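Local coordinates for protein 3-oxo-tetronate kinase (Salmonella typhimurium, PDB 3DQQ) that probably catalyses the ATP-dependent phosphorylation of 3-oxo-tetronate to 3-oxo-tetronate 4-phosphate, as a member of the four-carbon acid sugar kinase family, at residues E339-A350 with E363-L372; H274-V282 with Y294-Q305. One frame throughout, in Å; residues are numbered along the deposited sequence.

Contact 1: E339-A350 with E363-L372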
loop_
_atom_site.group_PDB
_atom_site.type_symbol
_atom_site.label_atom_id
_atom_site.label_comp_id
_atom_site.label_asym_id
_atom_site.label_seq_id
_atom_site.Cartn_x
_atom_site.Cartn_y
_atom_site.Cartn_z
ATOM N N GLU A 339 -16.358 -5.014 -4.376
ATOM C CA GLU A 339 -16.547 -6.411 -3.965
ATOM C C GLU A 339 -18.024 -6.824 -4.011
ATOM O O GLU A 339 -18.343 -7.878 -4.472
ATOM C CB GLU A 339 -15.952 -6.699 -2.578
ATOM C CG GLU A 339 -14.400 -6.516 -2.471
ATOM C CD GLU A 339 -13.591 -7.173 -3.640
ATOM O OE1 GLU A 339 -13.432 -8.406 -3.681
ATOM O OE2 GLU A 339 -13.086 -6.466 -4.537
ATOM N N ALA A 340 -18.934 -5.979 -3.584
ATOM C CA ALA A 340 -20.339 -6.287 -3.696
ATOM C C ALA A 340 -20.714 -6.553 -5.149
ATOM O O ALA A 340 -21.554 -7.417 -5.428
ATOM C CB ALA A 340 -21.182 -5.156 -3.117
ATOM N N LEU A 341 -20.117 -5.815 -6.086
ATOM C CA LEU A 341 -20.436 -6.025 -7.499
ATOM C C LEU A 341 -19.960 -7.409 -7.927
ATOM O O LEU A 341 -20.750 -8.175 -8.505
ATOM C CB LEU A 341 -19.830 -4.974 -8.421
ATOM C CG LEU A 341 -19.981 -5.301 -9.912
ATOM C CD1 LEU A 341 -21.293 -4.754 -10.488
ATOM C CD2 LEU A 341 -18.788 -4.816 -10.669
ATOM N N PHE A 342 -18.690 -7.719 -7.649
ATOM C CA PHE A 342 -18.125 -9.020 -8.010
ATOM C C PHE A 342 -18.951 -10.185 -7.466
ATOM O O PHE A 342 -19.104 -11.249 -8.095
ATOM C CB PHE A 342 -16.689 -9.147 -7.509
ATOM C CG PHE A 342 -15.676 -8.574 -8.445
ATOM C CD1 PHE A 342 -15.586 -9.019 -9.742
ATOM C CD2 PHE A 342 -14.804 -7.595 -8.036
ATOM C CE1 PHE A 342 -14.640 -8.491 -10.620
ATOM C CE2 PHE A 342 -13.849 -7.066 -8.921
ATOM C CZ PHE A 342 -13.781 -7.525 -10.214
ATOM N N SER A 343 -19.489 -9.973 -6.283
ATOM C CA SER A 343 -20.357 -10.959 -5.683
ATOM C C SER A 343 -21.554 -11.300 -6.572
ATOM O O SER A 343 -21.766 -12.465 -6.889
ATOM C CB SER A 343 -20.849 -10.446 -4.353
ATOM O OG SER A 343 -21.648 -11.427 -3.803
ATOM N N LEU A 344 -22.321 -10.282 -6.957
ATOM C CA LEU A 344 -23.446 -10.465 -7.838
ATOM C C LEU A 344 -23.050 -10.995 -9.228
ATOM O O LEU A 344 -23.796 -11.754 -9.876
ATOM C CB LEU A 344 -24.152 -9.146 -8.039
ATOM C CG LEU A 344 -24.806 -8.517 -6.823
ATOM C CD1 LEU A 344 -24.941 -6.994 -7.035
ATOM C CD2 LEU A 344 -26.149 -9.198 -6.565
ATOM N N LEU A 345 -21.885 -10.570 -9.689
ATOM C CA LEU A 345 -21.446 -10.852 -11.041
ATOM C C LEU A 345 -21.134 -12.351 -11.146
ATOM O O LEU A 345 -21.542 -13.026 -12.116
ATOM C CB LEU A 345 -20.227 -9.990 -11.366
ATOM C CG LEU A 345 -19.554 -10.182 -12.707
ATOM C CD1 LEU A 345 -20.569 -10.218 -13.814
ATOM C CD2 LEU A 345 -18.539 -9.075 -12.932
ATOM N N ALA A 346 -20.462 -12.873 -10.114
ATOM C CA ALA A 346 -20.031 -14.269 -10.106
ATOM C C ALA A 346 -21.231 -15.168 -10.145
ATOM O O ALA A 346 -21.284 -16.086 -10.938
ATOM C CB ALA A 346 -19.171 -14.577 -8.877
ATOM N N ALA A 347 -22.218 -14.899 -9.298
ATOM C CA ALA A 347 -23.437 -15.740 -9.312
ATOM C C ALA A 347 -24.036 -15.772 -10.719
ATOM O O ALA A 347 -24.283 -16.843 -11.265
ATOM C CB ALA A 347 -24.467 -15.270 -8.288
ATOM N N ARG A 348 -24.206 -14.614 -11.334
ATOM C CA ARG A 348 -24.823 -14.571 -12.665
ATOM C C ARG A 348 -24.020 -15.269 -13.750
ATOM O O ARG A 348 -24.592 -15.933 -14.604
ATOM C CB ARG A 348 -25.120 -13.128 -13.072
ATOM C CG ARG A 348 -26.265 -12.545 -12.250
ATOM C CD ARG A 348 -26.383 -11.083 -12.476
ATOM N NE ARG A 348 -27.735 -10.567 -12.220
ATOM C CZ ARG A 348 -28.821 -10.827 -12.969
ATOM N NH1 ARG A 348 -28.764 -11.619 -14.054
ATOM N NH2 ARG A 348 -29.983 -10.275 -12.638
ATOM N N LEU A 349 -22.700 -15.139 -13.698
ATOM C CA LEU A 349 -21.826 -15.830 -14.640
ATOM C C LEU A 349 -22.007 -17.346 -14.502
ATOM O O LEU A 349 -22.167 -18.065 -15.506
ATOM C CB LEU A 349 -20.368 -15.398 -14.432
ATOM C CG LEU A 349 -20.060 -13.975 -14.909
ATOM C CD1 LEU A 349 -18.688 -13.507 -14.471
ATOM C CD2 LEU A 349 -20.184 -13.928 -16.431
ATOM N N ALA A 350 -22.038 -17.815 -13.261
ATOM C CA ALA A 350 -22.340 -19.228 -13.009
ATOM C C ALA A 350 -23.687 -19.611 -13.586
ATOM O O ALA A 350 -23.729 -20.563 -14.345
ATOM C CB ALA A 350 -22.270 -19.601 -11.512
ATOM N N GLU A 363 -9.521 -10.893 -1.077
ATOM C CA GLU A 363 -10.901 -10.570 -0.754
ATOM C C GLU A 363 -11.805 -11.032 -1.900
ATOM O O GLU A 363 -12.816 -11.676 -1.667
ATOM C CB GLU A 363 -11.108 -9.085 -0.457
ATOM C CG GLU A 363 -10.711 -8.665 0.997
ATOM C CD GLU A 363 -11.427 -9.478 2.146
ATOM O OE1 GLU A 363 -10.715 -9.961 3.110
ATOM O OE2 GLU A 363 -12.695 -9.624 2.068
ATOM N N THR A 364 -11.404 -10.738 -3.127
ATOM C CA THR A 364 -12.208 -11.063 -4.264
ATOM C C THR A 364 -12.428 -12.566 -4.372
ATOM O O THR A 364 -13.577 -13.008 -4.643
ATOM C CB THR A 364 -11.593 -10.496 -5.544
ATOM O OG1 THR A 364 -11.219 -9.142 -5.293
ATOM C CG2 THR A 364 -12.594 -10.544 -6.717
ATOM N N SER A 365 -11.367 -13.342 -4.120
ATOM C CA SER A 365 -11.494 -14.806 -4.085
ATOM C C SER A 365 -12.501 -15.230 -3.045
ATOM O O SER A 365 -13.343 -16.085 -3.279
ATOM C CB SER A 365 -10.152 -15.485 -3.814
ATOM O OG SER A 365 -9.179 -15.136 -4.820
ATOM N N GLY A 366 -12.440 -14.600 -1.892
ATOM C CA GLY A 366 -13.412 -14.852 -0.868
ATOM C C GLY A 366 -14.827 -14.594 -1.304
ATOM O O GLY A 366 -15.696 -15.451 -1.119
ATOM N N VAL A 367 -15.075 -13.427 -1.899
ATOM C CA VAL A 367 -16.436 -13.076 -2.213
ATOM C C VAL A 367 -16.968 -13.927 -3.358
ATOM O O VAL A 367 -18.161 -14.243 -3.368
ATOM C CB VAL A 367 -16.687 -11.546 -2.497
ATOM C CG1 VAL A 367 -15.818 -10.640 -1.653
ATOM C CG2 VAL A 367 -16.572 -11.239 -3.957
ATOM N N VAL A 368 -16.105 -14.299 -4.297
ATOM C CA VAL A 368 -16.530 -15.125 -5.426
ATOM C C VAL A 368 -16.904 -16.524 -4.961
ATOM O O VAL A 368 -17.899 -17.099 -5.409
ATOM C CB VAL A 368 -15.449 -15.237 -6.519
ATOM C CG1 VAL A 368 -15.729 -16.409 -7.429
ATOM C CG2 VAL A 368 -15.393 -13.966 -7.332
ATOM N N THR A 369 -16.100 -17.061 -4.063
ATOM C CA THR A 369 -16.340 -18.362 -3.523
ATOM C C THR A 369 -17.600 -18.361 -2.714
ATOM O O THR A 369 -18.406 -19.252 -2.831
ATOM C CB THR A 369 -15.164 -18.797 -2.659
ATOM O OG1 THR A 369 -14.196 -19.391 -3.515
ATOM C CG2 THR A 369 -15.565 -19.857 -1.676
ATOM N N GLN A 370 -17.770 -17.364 -1.870
ATOM C CA GLN A 370 -18.953 -17.337 -1.051
ATOM C C GLN A 370 -20.175 -17.112 -1.916
ATOM O O GLN A 370 -21.205 -17.666 -1.644
ATOM C CB GLN A 370 -18.872 -16.291 0.045
ATOM C CG GLN A 370 -20.170 -16.236 0.920
ATOM C CD GLN A 370 -20.185 -15.069 2.027
ATOM O OE1 GLN A 370 -19.136 -14.391 2.323
ATOM N NE2 GLN A 370 -21.405 -14.843 2.632
ATOM N N SER A 371 -20.047 -16.335 -2.984
ATOM C CA SER A 371 -21.155 -16.076 -3.869
ATOM C C SER A 371 -21.631 -17.309 -4.603
ATOM O O SER A 371 -22.799 -17.481 -4.811
ATOM C CB SER A 371 -20.760 -15.030 -4.886
ATOM O OG SER A 371 -21.811 -14.848 -5.812
ATOM N N LEU A 372 -20.736 -18.167 -5.031
ATOM C CA LEU A 372 -21.154 -19.392 -5.683
ATOM C C LEU A 372 -21.536 -20.460 -4.633
ATOM O O LEU A 372 -21.948 -21.576 -4.959
ATOM C CB LEU A 372 -20.035 -19.883 -6.580
ATOM C CG LEU A 372 -19.572 -18.876 -7.627
ATOM C CD1 LEU A 372 -18.271 -19.313 -8.266
ATOM C CD2 LEU A 372 -20.654 -18.675 -8.667
#
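Phe342 lays one ring face under the methyl of Thr364: CG2 lies 4.2 Å from the ring centroid and 22° off the normal, a CH-pi contact displaced toward the CD2 rim. The other branch of Thr364 is polar. Its OG1 donates to Glu339 OE1 at 2.8 Å, meeting the carboxylate on its syn side, a little out of its plane; the bend of the glutamate chain at chi2 (-46°) turns the acid toward the neighbouring helix. Val367 turns CG1 to the Glu339 side chain, while its CG2 packs 4.1 Å from Phe342 CB and lies beside the backbone at Ser343. Helices 336-351 and 362-371 of the nucleotide-binding domain thus pack side by side, their local axes 8.4 Å apart at closest approach and inclined at 42°, and both rest on strand 253-257 through Leu256. Glu363 and Thr364 belong to the ATP site inferred by similarity, so Glu339 probably acts as a second-shell partner that fixes the rotation of the threonine hydroxyl. Further along, Ser371 OG donates to the backbone carbonyl Ser343 O at 2.6 Å, tilted from the carbonyl plane. Val368 CG2 meets Ala346 CB at 4.1 Å, and Leu372 reaches with CD2 toward Ala350 CB.

Contact 2: H274-V282 with Y294-Q305; sequences HAPTRDVDV and YAEALAQWVLSQ
Arg278 lies across the indole of Trp301 with the aliphatic part of its chain: CB sits over the six-membered ring, 3.9 Å from its centroid and nearly along the normal, and CD follows above the same face. Trp301 has CG anti to the backbone N (chi1 179°), which holds the indole out toward the strand. The guanidinium plane is turned 80° from the indole, so it does not stack; from Arg278 CZ to the centroid of the five-membered ring is 5.0 Å, at most a weak cation-pi attraction. One guanidinium face is instead covered at its centre by a methyl, Leu298 CD2 lying 3.6 Å from Arg278 CZ. At the far edge of the indole, Trp301 CH2 abuts the Pro276 backbone, and Pro276 CB packs on Gln305 OE1 at 3.5 Å.

The polar link lies at the other end, where the backbone amide Asp281 N donates to Tyr294 OH at 2.8 Å in a nearly straight bond. Val280 CG1 packs beside the phenol, 4.2 Å from Tyr294 CE2.

A second layer positions these groups. Leu298 splits its methyls, CD1 over the centre of the Tyr294 ring and CD2 on the arginine. Gln305 NE2 lies over the Trp301 face opposite Arg278 and donates to Trp301 O at 3.0 Å, an in-plane use of its amide that folds the glutamine back against the helix end. The Asp281 carboxylate pairs with Arg284, and its side chain also packs on His135 of the second subunit. Leu341 of helix 336-351 touches both Val280 and Tyr294.

Backbone bonds from Arg278 and Val280 to Ser314 place strand 277-279 beside strand 312-314. Segment 294-304 of helix 288-304 runs nearly antiparallel to strand 277-279, with 165° between their N-to-C directions: the first strand and the helix of a beta-alpha-beta unit in the nucleotide-binding domain.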
loop_
_atom_site.group_PDB
_atom_site.type_symbol
_atom_site.label_atom_id
_atom_site.label_comp_id
_atom_site.label_asym_id
_atom_site.label_seq_id
_atom_site.Cartn_x
_atom_site.Cartn_y
_atom_site.Cartn_z
ATOM N N HIS A 274 -4.627 -9.444 -24.979
ATOM C CA HIS A 274 -4.893 -10.731 -25.585
ATOM C C HIS A 274 -6.337 -11.150 -25.505
ATOM O O HIS A 274 -6.731 -12.106 -26.164
ATOM C CB HIS A 274 -4.044 -11.802 -24.920
ATOM C CG HIS A 274 -2.580 -11.543 -25.028
ATOM N ND1 HIS A 274 -1.831 -11.952 -26.107
ATOM C CD2 HIS A 274 -1.725 -10.900 -24.197
ATOM C CE1 HIS A 274 -0.576 -11.572 -25.939
ATOM N NE2 HIS A 274 -0.483 -10.935 -24.784
ATOM N N ALA A 275 -7.134 -10.463 -24.706
ATOM C CA ALA A 275 -8.502 -10.901 -24.503
ATOM C C ALA A 275 -9.395 -9.701 -24.279
ATOM O O ALA A 275 -8.933 -8.671 -23.812
ATOM C CB ALA A 275 -8.572 -11.858 -23.321
ATOM N N PRO A 276 -10.679 -9.831 -24.622
ATOM C CA PRO A 276 -11.602 -8.739 -24.413
ATOM C C PRO A 276 -11.693 -8.450 -22.935
ATOM O O PRO A 276 -11.804 -9.375 -22.136
ATOM C CB PRO A 276 -12.941 -9.275 -24.949
ATOM C CG PRO A 276 -12.799 -10.726 -25.007
ATOM C CD PRO A 276 -11.339 -11.018 -25.186
ATOM N N THR A 277 -11.609 -7.179 -22.569
ATOM C CA THR A 277 -11.694 -6.830 -21.184
ATOM C C THR A 277 -12.486 -5.577 -20.911
ATOM O O THR A 277 -12.764 -4.808 -21.773
ATOM C CB THR A 277 -10.297 -6.756 -20.509
ATOM O OG1 THR A 277 -9.866 -5.408 -20.430
ATOM C CG2 THR A 277 -9.281 -7.617 -21.227
ATOM N N ARG A 278 -12.839 -5.385 -19.661
ATOM C CA ARG A 278 -13.782 -4.374 -19.287
ATOM C C ARG A 278 -13.434 -3.955 -17.862
ATOM O O ARG A 278 -13.238 -4.810 -16.989
ATOM C CB ARG A 278 -15.168 -4.982 -19.392
ATOM C CG ARG A 278 -16.279 -4.021 -19.372
ATOM C CD ARG A 278 -16.754 -3.601 -20.746
ATOM N NE ARG A 278 -18.216 -3.497 -20.724
ATOM C CZ ARG A 278 -18.908 -2.634 -19.968
ATOM N NH1 ARG A 278 -18.301 -1.766 -19.139
ATOM N NH2 ARG A 278 -20.226 -2.658 -20.005
ATOM N N ASP A 279 -13.297 -2.644 -17.658
ATOM C CA ASP A 279 -12.908 -2.078 -16.378
ATOM C C ASP A 279 -14.106 -1.693 -15.575
ATOM O O ASP A 279 -14.966 -1.017 -16.070
ATOM C CB ASP A 279 -12.096 -0.821 -16.590
ATOM C CG ASP A 279 -10.680 -1.116 -17.015
ATOM O OD1 ASP A 279 -9.902 -1.682 -16.170
ATOM O OD2 ASP A 279 -10.347 -0.780 -18.174
ATOM N N VAL A 280 -14.144 -2.104 -14.326
ATOM C CA VAL A 280 -15.272 -1.847 -13.470
ATOM C C VAL A 280 -15.367 -0.357 -13.150
ATOM O O VAL A 280 -14.440 0.195 -12.568
ATOM C CB VAL A 280 -15.114 -2.603 -12.148
ATOM C CG1 VAL A 280 -16.211 -2.230 -11.202
ATOM C CG2 VAL A 280 -15.074 -4.086 -12.381
ATOM N N ASP A 281 -16.489 0.282 -13.512
ATOM C CA ASP A 281 -16.710 1.693 -13.171
ATOM C C ASP A 281 -17.373 1.863 -11.812
ATOM O O ASP A 281 -18.522 1.546 -11.595
ATOM C CB ASP A 281 -17.513 2.421 -14.238
ATOM C CG ASP A 281 -17.762 3.889 -13.884
ATOM O OD1 ASP A 281 -16.860 4.587 -13.372
ATOM O OD2 ASP A 281 -18.870 4.373 -14.103
ATOM N N VAL A 282 -16.603 2.386 -10.894
ATOM C CA VAL A 282 -17.064 2.673 -9.565
ATOM C C VAL A 282 -18.306 3.565 -9.531
ATOM O O VAL A 282 -19.152 3.368 -8.676
ATOM C CB VAL A 282 -15.942 3.337 -8.770
ATOM C CG1 VAL A 282 -16.409 3.628 -7.349
ATOM C CG2 VAL A 282 -14.731 2.423 -8.764
ATOM N N TYR A 294 -25.746 -3.339 -13.074
ATOM C CA TYR A 294 -24.390 -3.344 -13.655
ATOM C C TYR A 294 -23.837 -4.773 -13.721
ATOM O O TYR A 294 -23.226 -5.177 -14.711
ATOM C CB TYR A 294 -23.450 -2.397 -12.866
ATOM C CG TYR A 294 -22.095 -2.029 -13.496
ATOM C CD1 TYR A 294 -21.937 -1.881 -14.861
ATOM C CD2 TYR A 294 -20.984 -1.803 -12.704
ATOM C CE1 TYR A 294 -20.706 -1.526 -15.420
ATOM C CE2 TYR A 294 -19.748 -1.451 -13.256
ATOM C CZ TYR A 294 -19.627 -1.314 -14.618
ATOM O OH TYR A 294 -18.420 -0.956 -15.182
ATOM N N ALA A 295 -24.082 -5.545 -12.674
ATOM C CA ALA A 295 -23.729 -6.949 -12.654
ATOM C C ALA A 295 -24.415 -7.673 -13.807
ATOM O O ALA A 295 -23.779 -8.408 -14.545
ATOM C CB ALA A 295 -24.115 -7.555 -11.318
ATOM N N GLU A 296 -25.707 -7.450 -13.988
ATOM C CA GLU A 296 -26.385 -8.002 -15.167
ATOM C C GLU A 296 -25.718 -7.616 -16.479
ATOM O O GLU A 296 -25.540 -8.473 -17.341
ATOM C CB GLU A 296 -27.832 -7.538 -15.262
ATOM C CG GLU A 296 -28.831 -8.589 -14.996
ATOM C CD GLU A 296 -30.140 -8.420 -15.786
ATOM O OE1 GLU A 296 -30.692 -9.459 -16.262
ATOM O OE2 GLU A 296 -30.640 -7.261 -15.935
ATOM N N ALA A 297 -25.405 -6.323 -16.643
ATOM C CA ALA A 297 -24.893 -5.831 -17.915
ATOM C C ALA A 297 -23.556 -6.489 -18.144
ATOM O O ALA A 297 -23.293 -6.956 -19.248
ATOM C CB ALA A 297 -24.747 -4.359 -17.906
ATOM N N LEU A 298 -22.720 -6.550 -17.095
ATOM C CA LEU A 298 -21.373 -7.068 -17.254
ATOM C C LEU A 298 -21.404 -8.573 -17.503
ATOM O O LEU A 298 -20.510 -9.091 -18.154
ATOM C CB LEU A 298 -20.466 -6.742 -16.048
ATOM C CG LEU A 298 -19.983 -5.292 -15.850
ATOM C CD1 LEU A 298 -19.230 -5.189 -14.527
ATOM C CD2 LEU A 298 -19.146 -4.733 -17.015
ATOM N N ALA A 299 -22.408 -9.277 -16.989
ATOM C CA ALA A 299 -22.453 -10.725 -17.177
ATOM C C ALA A 299 -22.843 -10.982 -18.633
ATOM O O ALA A 299 -22.187 -11.753 -19.355
ATOM C CB ALA A 299 -23.403 -11.390 -16.211
ATOM N N GLN A 300 -23.886 -10.284 -19.077
ATOM C CA GLN A 300 -24.320 -10.350 -20.465
ATOM C C GLN A 300 -23.174 -9.973 -21.365
ATOM O O GLN A 300 -22.990 -10.564 -22.398
ATOM C CB GLN A 300 -25.532 -9.445 -20.698
ATOM C CG GLN A 300 -26.821 -9.930 -19.978
ATOM C CD GLN A 300 -27.234 -11.371 -20.395
ATOM O OE1 GLN A 300 -27.110 -12.334 -19.619
ATOM N NE2 GLN A 300 -27.687 -11.517 -21.634
ATOM N N TRP A 301 -22.354 -9.031 -20.947
ATOM C CA TRP A 301 -21.215 -8.685 -21.764
ATOM C C TRP A 301 -20.242 -9.860 -21.867
ATOM O O TRP A 301 -19.807 -10.200 -22.967
ATOM C CB TRP A 301 -20.492 -7.474 -21.213
ATOM C CG TRP A 301 -19.304 -7.122 -22.028
ATOM C CD1 TRP A 301 -19.292 -6.397 -23.156
ATOM C CD2 TRP A 301 -17.944 -7.498 -21.783
ATOM N NE1 TRP A 301 -18.023 -6.279 -23.647
ATOM C CE2 TRP A 301 -17.167 -6.939 -22.816
ATOM C CE3 TRP A 301 -17.308 -8.247 -20.788
ATOM C CZ2 TRP A 301 -15.795 -7.098 -22.890
ATOM C CZ3 TRP A 301 -15.942 -8.402 -20.860
ATOM C CH2 TRP A 301 -15.198 -7.828 -21.912
ATOM N N VAL A 302 -19.901 -10.463 -20.731
ATOM C CA VAL A 302 -18.950 -11.549 -20.744
ATOM C C VAL A 302 -19.506 -12.681 -21.611
ATOM O O VAL A 302 -18.833 -13.195 -22.499
ATOM C CB VAL A 302 -18.637 -12.096 -19.329
ATOM C CG1 VAL A 302 -17.832 -13.365 -19.460
ATOM C CG2 VAL A 302 -17.882 -11.075 -18.472
ATOM N N LEU A 303 -20.757 -13.042 -21.360
ATOM C CA LEU A 303 -21.371 -14.184 -22.025
ATOM C C LEU A 303 -21.525 -13.953 -23.513
ATOM O O LEU A 303 -21.511 -14.880 -24.299
ATOM C CB LEU A 303 -22.738 -14.493 -21.426
ATOM C CG LEU A 303 -22.708 -14.952 -19.979
ATOM C CD1 LEU A 303 -24.077 -14.773 -19.359
ATOM C CD2 LEU A 303 -22.195 -16.381 -19.863
ATOM N N SER A 304 -21.683 -12.726 -23.939
ATOM C CA SER A 304 -21.856 -12.528 -25.358
ATOM C C SER A 304 -20.505 -12.363 -26.088
ATOM O O SER A 304 -20.476 -12.265 -27.294
ATOM C CB SER A 304 -22.810 -11.373 -25.594
ATOM O OG SER A 304 -22.163 -10.168 -25.284
ATOM N N GLN A 305 -19.382 -12.376 -25.380
ATOM C CA GLN A 305 -18.088 -12.394 -26.067
ATOM C C GLN A 305 -17.885 -13.708 -26.778
ATOM O O GLN A 305 -18.550 -14.706 -26.525
ATOM C CB GLN A 305 -16.907 -12.220 -25.111
ATOM C CG GLN A 305 -16.851 -10.914 -24.425
ATOM C CD GLN A 305 -17.052 -9.774 -25.368
ATOM O OE1 GLN A 305 -16.180 -9.460 -26.171
ATOM N NE2 GLN A 305 -18.208 -9.142 -25.276
#

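From the N terminus, contact 2 comes first: strand 277-279 and helix 288-304 meet across the eleven intervening residues 283-293. After strand 312-314, the chain reaches helix 336-351, and contact 1 closes a second loop, 351-362, that contains strand 356-360. The two loops are in series, neither nested nor crossed. Their centres lie about 14 Å apart, and helix 336-351 joins them: Leu341 CD1 is 3.6 Å from Ala295 N, and Leu344 CB is 3.6 Å from Ala295 CB. The three helices 288-304, 336-351 and 362-371 therefore form a continuous packed row within the nucleotide-binding domain, from the edge strand 277-279 to the inferred ATP site.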